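Local structure of MATE family efflux transporter (Vibrio cholerae, 6IDP) at residues 387-399 against 410-424. The protein probably exports drugs and other toxic compounds across the bacterial membrane, as a MATE-family multidrug transporter whose conformation changes in an H+-dependent way. Sequence-based numbering, arbitrary orientation.
Sequences ALRLFAFYLPCLW and LFIGALVGNIIAGWA. With OLC ((2R)-2,3-dihydroxypropyl (9Z)-octadec-9-enoate), chain T; OLC ((2R)-2,3-dihydroxypropyl (9Z)-octadec-9-enoate), chain L; OLC ((2R)-2,3-dihydroxypropyl (9Z)-octadec-9-enoate), chain G.
R389 reaches across to N418 along one edge of this helix pair. Its CB and CG pass A421, with CG 3.5 Å from A421 CB. With CG anti to the backbone N (chi1 -173°), the chain runs past A421, and its bend at chi2 brings the guanidinium beside N418. NE donates a hydrogen bond to water 1, which in turn donates one to N418 OD1. R389 NH2 also donates directly to N418 OD1, at 3.1 Å. This bond lies in the guanidinium plane and is nearly straight at 167°. One carbonyl oxygen is thus gripped by both the arginine and the water. The nitrogen of the same amide, N418 ND2, is hydrogen-bonded to S359 OG. R389 NH2 also sits over the centre of the Y394 ring, 3.4 Å above its plane, and L398 CD1 covers the opposite face of that ring. The two segments form an antiparallel helical hairpin of a transmembrane bundle, with axes 7.4 Å apart. G413 and G417 allow this closeness. G413 CA makes a CA-H...O contact with C397 O, and C397 CB packs on G413 O. F393 is a knob among G417, I420, A421 and A424. I420 CG2 makes a CH-pi contact over one face of the F393 ring, 3.8 Å from the centroid. At the other end, L398 CD2 touches A414 CB at 3.7 Å. On 410-424, the acyl chain of a bound monoolein covers one face of the W423 indole.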
loop_
_atom_site.group_PDB
_atom_site.type_symbol
_atom_site.label_atom_id
_atom_site.label_comp_id
_atom_site.label_asym_id
_atom_site.label_seq_id
_atom_site.Cartn_x
_atom_site.Cartn_y
_atom_site.Cartn_z
ATOM N N ALA A 387 -6.050 -6.220 -12.659
ATOM C CA ALA A 387 -5.438 -7.025 -13.712
ATOM C C ALA A 387 -5.533 -6.342 -15.074
ATOM O O ALA A 387 -4.563 -6.329 -15.836
ATOM C CB ALA A 387 -6.080 -8.398 -13.765
ATOM N N LEU A 388 -6.703 -5.784 -15.378
ATOM C CA LEU A 388 -6.919 -5.075 -16.638
ATOM C C LEU A 388 -5.979 -3.886 -16.771
ATOM O O LEU A 388 -5.394 -3.660 -17.829
ATOM C CB LEU A 388 -8.369 -4.601 -16.750
ATOM C CG LEU A 388 -9.404 -5.620 -17.221
ATOM C CD1 LEU A 388 -10.794 -5.005 -17.209
ATOM C CD2 LEU A 388 -9.051 -6.127 -18.612
ATOM N N ARG A 389 -5.847 -3.130 -15.685
ATOM C CA ARG A 389 -4.960 -1.977 -15.636
ATOM C C ARG A 389 -3.544 -2.374 -16.034
ATOM O O ARG A 389 -2.882 -1.670 -16.792
ATOM C CB ARG A 389 -4.962 -1.358 -14.234
ATOM C CG ARG A 389 -4.201 -0.044 -14.128
ATOM C CD ARG A 389 -2.787 -0.225 -13.603
ATOM N NE ARG A 389 -1.945 0.921 -13.933
ATOM C CZ ARG A 389 -0.749 1.151 -13.401
ATOM N NH1 ARG A 389 -0.252 0.319 -12.496
ATOM N NH2 ARG A 389 -0.053 2.221 -13.768
ATOM N N LEU A 390 -3.099 -3.518 -15.531
ATOM C CA LEU A 390 -1.735 -3.969 -15.747
ATOM C C LEU A 390 -1.487 -4.544 -17.131
ATOM O O LEU A 390 -0.661 -4.041 -17.891
ATOM C CB LEU A 390 -1.363 -5.019 -14.700
ATOM C CG LEU A 390 -0.111 -4.703 -13.886
ATOM C CD1 LEU A 390 0.849 -3.867 -14.720
ATOM C CD2 LEU A 390 -0.481 -3.985 -12.590
ATOM N N PHE A 391 -2.204 -5.614 -17.447
ATOM C CA PHE A 391 -1.860 -6.440 -18.596
ATOM C C PHE A 391 -2.607 -6.063 -19.870
ATOM O O PHE A 391 -2.164 -6.395 -20.968
ATOM C CB PHE A 391 -2.100 -7.915 -18.256
ATOM C CG PHE A 391 -1.282 -8.402 -17.094
ATOM C CD1 PHE A 391 0.078 -8.631 -17.238
ATOM C CD2 PHE A 391 -1.870 -8.627 -15.860
ATOM C CE1 PHE A 391 0.835 -9.076 -16.172
ATOM C CE2 PHE A 391 -1.115 -9.076 -14.789
ATOM C CZ PHE A 391 0.239 -9.300 -14.948
ATOM N N ALA A 392 -3.734 -5.373 -19.728
ATOM C CA ALA A 392 -4.523 -4.980 -20.892
ATOM C C ALA A 392 -4.190 -3.563 -21.357
ATOM O O ALA A 392 -4.216 -3.273 -22.555
ATOM C CB ALA A 392 -6.014 -5.093 -20.590
ATOM N N PHE A 393 -3.866 -2.687 -20.409
ATOM C CA PHE A 393 -3.716 -1.265 -20.704
ATOM C C PHE A 393 -2.288 -0.740 -20.540
ATOM O O PHE A 393 -1.683 -0.272 -21.504
ATOM C CB PHE A 393 -4.666 -0.456 -19.818
ATOM C CG PHE A 393 -6.097 -0.893 -19.916
ATOM C CD1 PHE A 393 -6.653 -1.205 -21.145
ATOM C CD2 PHE A 393 -6.879 -1.008 -18.780
ATOM C CE1 PHE A 393 -7.969 -1.614 -21.242
ATOM C CE2 PHE A 393 -8.197 -1.420 -18.868
ATOM C CZ PHE A 393 -8.742 -1.722 -20.100
ATOM N N TYR A 394 -1.759 -0.812 -19.322
ATOM C CA TYR A 394 -0.480 -0.185 -18.997
ATOM C C TYR A 394 0.700 -0.778 -19.767
ATOM O O TYR A 394 1.367 -0.077 -20.526
ATOM C CB TYR A 394 -0.211 -0.285 -17.495
ATOM C CG TYR A 394 0.907 0.604 -16.998
ATOM C CD1 TYR A 394 0.856 1.979 -17.176
ATOM C CD2 TYR A 394 2.002 0.069 -16.332
ATOM C CE1 TYR A 394 1.870 2.798 -16.718
ATOM C CE2 TYR A 394 3.024 0.882 -15.867
ATOM C CZ TYR A 394 2.950 2.244 -16.066
ATOM O OH TYR A 394 3.955 3.064 -15.611
ATOM N N LEU A 395 0.958 -2.065 -19.559
ATOM C CA LEU A 395 2.099 -2.723 -20.187
ATOM C C LEU A 395 2.025 -2.755 -21.722
ATOM O O LEU A 395 3.041 -2.527 -22.376
ATOM C CB LEU A 395 2.265 -4.146 -19.641
ATOM C CG LEU A 395 2.819 -4.258 -18.217
ATOM C CD1 LEU A 395 2.943 -5.718 -17.795
ATOM C CD2 LEU A 395 4.159 -3.547 -18.094
ATOM N N PRO A 396 0.841 -3.038 -22.307
ATOM C CA PRO A 396 0.824 -2.974 -23.775
ATOM C C PRO A 396 1.109 -1.574 -24.317
ATOM O O PRO A 396 1.776 -1.450 -25.342
ATOM C CB PRO A 396 -0.601 -3.411 -24.130
ATOM C CG PRO A 396 -1.033 -4.241 -22.989
ATOM C CD PRO A 396 -0.416 -3.602 -21.780
ATOM N N CYS A 397 0.617 -0.539 -23.641
ATOM C CA CYS A 397 0.852 0.829 -24.094
ATOM C C CYS A 397 2.315 1.233 -23.911
ATOM O O CYS A 397 2.873 1.943 -24.745
ATOM C CB CYS A 397 -0.069 1.810 -23.360
ATOM S SG CYS A 397 -1.772 1.846 -23.987
ATOM N N LEU A 398 2.931 0.774 -22.825
ATOM C CA LEU A 398 4.357 0.995 -22.605
ATOM C C LEU A 398 5.189 0.367 -23.714
ATOM O O LEU A 398 6.125 0.984 -24.222
ATOM C CB LEU A 398 4.802 0.428 -21.258
ATOM C CG LEU A 398 4.320 1.141 -19.996
ATOM C CD1 LEU A 398 5.054 0.596 -18.781
ATOM C CD2 LEU A 398 4.510 2.640 -20.123
ATOM N N TRP A 399 4.845 -0.864 -24.079
ATOM C CA TRP A 399 5.608 -1.595 -25.077
ATOM C C TRP A 399 5.435 -0.984 -26.460
ATOM O O TRP A 399 6.390 -0.905 -27.228
ATOM C CB TRP A 399 5.205 -3.072 -25.099
ATOM C CG TRP A 399 6.115 -3.908 -25.949
ATOM C CD1 TRP A 399 7.348 -4.382 -25.604
ATOM C CD2 TRP A 399 5.868 -4.364 -27.285
ATOM N NE1 TRP A 399 7.883 -5.106 -26.642
ATOM C CE2 TRP A 399 6.995 -5.111 -27.685
ATOM C CE3 TRP A 399 4.805 -4.215 -28.181
ATOM C CZ2 TRP A 399 7.087 -5.707 -28.942
ATOM C CZ3 TRP A 399 4.899 -4.808 -29.428
ATOM C CH2 TRP A 399 6.032 -5.545 -29.797
ATOM N N LEU A 410 7.508 5.724 -24.636
ATOM C CA LEU A 410 7.157 4.935 -23.465
ATOM C C LEU A 410 6.415 5.797 -22.441
ATOM O O LEU A 410 5.452 5.342 -21.821
ATOM C CB LEU A 410 8.411 4.305 -22.851
ATOM C CG LEU A 410 8.242 3.282 -21.728
ATOM C CD1 LEU A 410 9.309 2.202 -21.830
ATOM C CD2 LEU A 410 8.313 3.961 -20.375
ATOM N N PHE A 411 6.861 7.039 -22.267
ATOM C CA PHE A 411 6.187 7.967 -21.363
ATOM C C PHE A 411 4.769 8.257 -21.852
ATOM O O PHE A 411 3.836 8.338 -21.056
ATOM C CB PHE A 411 6.975 9.274 -21.226
ATOM C CG PHE A 411 8.299 9.119 -20.529
ATOM C CD1 PHE A 411 8.536 8.049 -19.682
ATOM C CD2 PHE A 411 9.308 10.052 -20.719
ATOM C CE1 PHE A 411 9.756 7.908 -19.040
ATOM C CE2 PHE A 411 10.526 9.918 -20.079
ATOM C CZ PHE A 411 10.751 8.846 -19.240
ATOM N N ILE A 412 4.618 8.412 -23.165
ATOM C CA ILE A 412 3.308 8.614 -23.775
ATOM C C ILE A 412 2.414 7.400 -23.535
ATOM O O ILE A 412 1.213 7.536 -23.274
ATOM C CB ILE A 412 3.421 8.878 -25.293
ATOM C CG1 ILE A 412 4.239 10.140 -25.559
ATOM C CG2 ILE A 412 2.041 9.013 -25.923
ATOM C CD1 ILE A 412 3.613 11.402 -25.010
ATOM N N GLY A 413 3.009 6.213 -23.621
ATOM C CA GLY A 413 2.294 4.979 -23.352
ATOM C C GLY A 413 1.745 4.931 -21.939
ATOM O O GLY A 413 0.605 4.522 -21.725
ATOM N N ALA A 414 2.556 5.357 -20.973
ATOM C CA ALA A 414 2.133 5.388 -19.577
ATOM C C ALA A 414 0.964 6.349 -19.396
ATOM O O ALA A 414 0.040 6.084 -18.629
ATOM C CB ALA A 414 3.293 5.784 -18.675
ATOM N N LEU A 415 1.017 7.465 -20.113
ATOM C CA LEU A 415 -0.059 8.448 -20.101
ATOM C C LEU A 415 -1.359 7.850 -20.632
ATOM O O LEU A 415 -2.402 7.934 -19.985
ATOM C CB LEU A 415 0.336 9.674 -20.926
ATOM C CG LEU A 415 -0.783 10.624 -21.360
ATOM C CD1 LEU A 415 -1.441 11.272 -20.162
ATOM C CD2 LEU A 415 -0.236 11.679 -22.305
ATOM N N VAL A 416 -1.286 7.249 -21.816
ATOM C CA VAL A 416 -2.460 6.655 -22.443
ATOM C C VAL A 416 -2.998 5.501 -21.606
ATOM O O VAL A 416 -4.202 5.401 -21.373
ATOM C CB VAL A 416 -2.146 6.155 -23.865
ATOM C CG1 VAL A 416 -3.341 5.412 -24.449
ATOM C CG2 VAL A 416 -1.752 7.323 -24.755
ATOM N N GLY A 417 -2.095 4.641 -21.145
ATOM C CA GLY A 417 -2.466 3.488 -20.348
ATOM C C GLY A 417 -3.197 3.857 -19.072
ATOM O O GLY A 417 -4.214 3.248 -18.736
ATOM N N ASN A 418 -2.684 4.857 -18.361
ATOM C CA ASN A 418 -3.291 5.289 -17.109
ATOM C C ASN A 418 -4.693 5.852 -17.310
ATOM O O ASN A 418 -5.604 5.561 -16.537
ATOM C CB ASN A 418 -2.410 6.329 -16.417
ATOM C CG ASN A 418 -1.181 5.716 -15.774
ATOM O OD1 ASN A 418 -1.125 4.509 -15.547
ATOM N ND2 ASN A 418 -0.193 6.549 -15.471
ATOM N N ILE A 419 -4.856 6.658 -18.354
ATOM C CA ILE A 419 -6.135 7.287 -18.648
ATOM C C ILE A 419 -7.195 6.253 -19.007
ATOM O O ILE A 419 -8.324 6.311 -18.509
ATOM C CB ILE A 419 -5.998 8.304 -19.792
ATOM C CG1 ILE A 419 -5.264 9.548 -19.291
ATOM C CG2 ILE A 419 -7.368 8.676 -20.358
ATOM C CD1 ILE A 419 -5.084 10.615 -20.343
ATOM N N ILE A 420 -6.823 5.307 -19.865
ATOM C CA ILE A 420 -7.723 4.231 -20.253
ATOM C C ILE A 420 -8.126 3.396 -19.038
ATOM O O ILE A 420 -9.299 3.072 -18.858
ATOM C CB ILE A 420 -7.082 3.318 -21.320
ATOM C CG1 ILE A 420 -6.848 4.098 -22.617
ATOM C CG2 ILE A 420 -7.959 2.107 -21.584
ATOM C CD1 ILE A 420 -6.333 3.249 -23.762
ATOM N N ALA A 421 -7.146 3.072 -18.200
ATOM C CA ALA A 421 -7.370 2.250 -17.015
ATOM C C ALA A 421 -8.348 2.894 -16.034
ATOM O O ALA A 421 -9.201 2.213 -15.462
ATOM C CB ALA A 421 -6.052 1.967 -16.325
ATOM N N GLY A 422 -8.211 4.202 -15.835
ATOM C CA GLY A 422 -9.088 4.928 -14.935
ATOM C C GLY A 422 -10.514 4.980 -15.450
ATOM O O GLY A 422 -11.474 4.833 -14.689
ATOM N N TRP A 423 -10.647 5.191 -16.755
ATOM C CA TRP A 423 -11.947 5.221 -17.403
ATOM C C TRP A 423 -12.601 3.844 -17.331
ATOM O O TRP A 423 -13.798 3.725 -17.062
ATOM C CB TRP A 423 -11.797 5.694 -18.852
ATOM C CG TRP A 423 -13.081 5.766 -19.623
ATOM C CD1 TRP A 423 -13.364 5.138 -20.804
ATOM C CD2 TRP A 423 -14.257 6.509 -19.273
ATOM N NE1 TRP A 423 -14.639 5.445 -21.210
ATOM C CE2 TRP A 423 -15.209 6.282 -20.288
ATOM C CE3 TRP A 423 -14.596 7.342 -18.204
ATOM C CZ2 TRP A 423 -16.478 6.860 -20.263
ATOM C CZ3 TRP A 423 -15.856 7.912 -18.180
ATOM C CH2 TRP A 423 -16.780 7.668 -19.201
ATOM N N ALA A 424 -11.802 2.805 -17.557
ATOM C CA ALA A 424 -12.283 1.430 -17.488
ATOM C C ALA A 424 -12.720 1.061 -16.074
ATOM O O ALA A 424 -13.703 0.346 -15.884
ATOM C CB ALA A 424 -11.208 0.470 -17.969
HETATM C C18 OLC T . -9.791 12.284 -18.682
HETATM C C17 OLC T . -10.101 10.951 -19.328
HETATM C C16 OLC T . -11.588 10.677 -19.239
HETATM C C12 OLC T . -13.784 8.943 -22.072
HETATM C C15 OLC T . -11.894 9.300 -19.792
HETATM C C13 OLC T . -12.409 8.315 -22.004
HETATM C C14 OLC T . -11.473 9.229 -21.244
HETATM C C18 OLC L . 2.885 9.632 -30.854
HETATM C C10 OLC L . -0.570 3.542 -28.170
HETATM C C17 OLC L . 4.202 9.183 -30.260
HETATM C C11 OLC L . 0.006 4.234 -26.954
HETATM C C16 OLC L . 3.956 8.294 -29.059
HETATM C C12 OLC L . 1.480 4.515 -27.163
HETATM C C15 OLC L . 3.078 7.121 -29.445
HETATM C C13 OLC L . 1.680 5.357 -28.406
HETATM C C14 OLC L . 2.950 6.170 -28.272
HETATM C C18 OLC G . -10.400 9.976 -15.819
HETATM C C10 OLC G . -17.522 11.336 -10.658
HETATM C C9 OLC G . -18.398 12.343 -10.462
HETATM C C17 OLC G . -11.259 8.744 -15.997
HETATM C C11 OLC G . -17.093 10.985 -12.067
HETATM C C16 OLC G . -12.070 8.499 -14.742
HETATM C C12 OLC G . -15.861 10.104 -12.046
HETATM C C15 OLC G . -13.354 9.301 -14.776
HETATM C C13 OLC G . -15.390 9.877 -13.468
HETATM C C14 OLC G . -14.079 9.121 -13.457
HETATM O O HOH W 1 -2.435 2.167 -16.308
HETATM O O HOH W 2 2.213 5.690 -14.173
#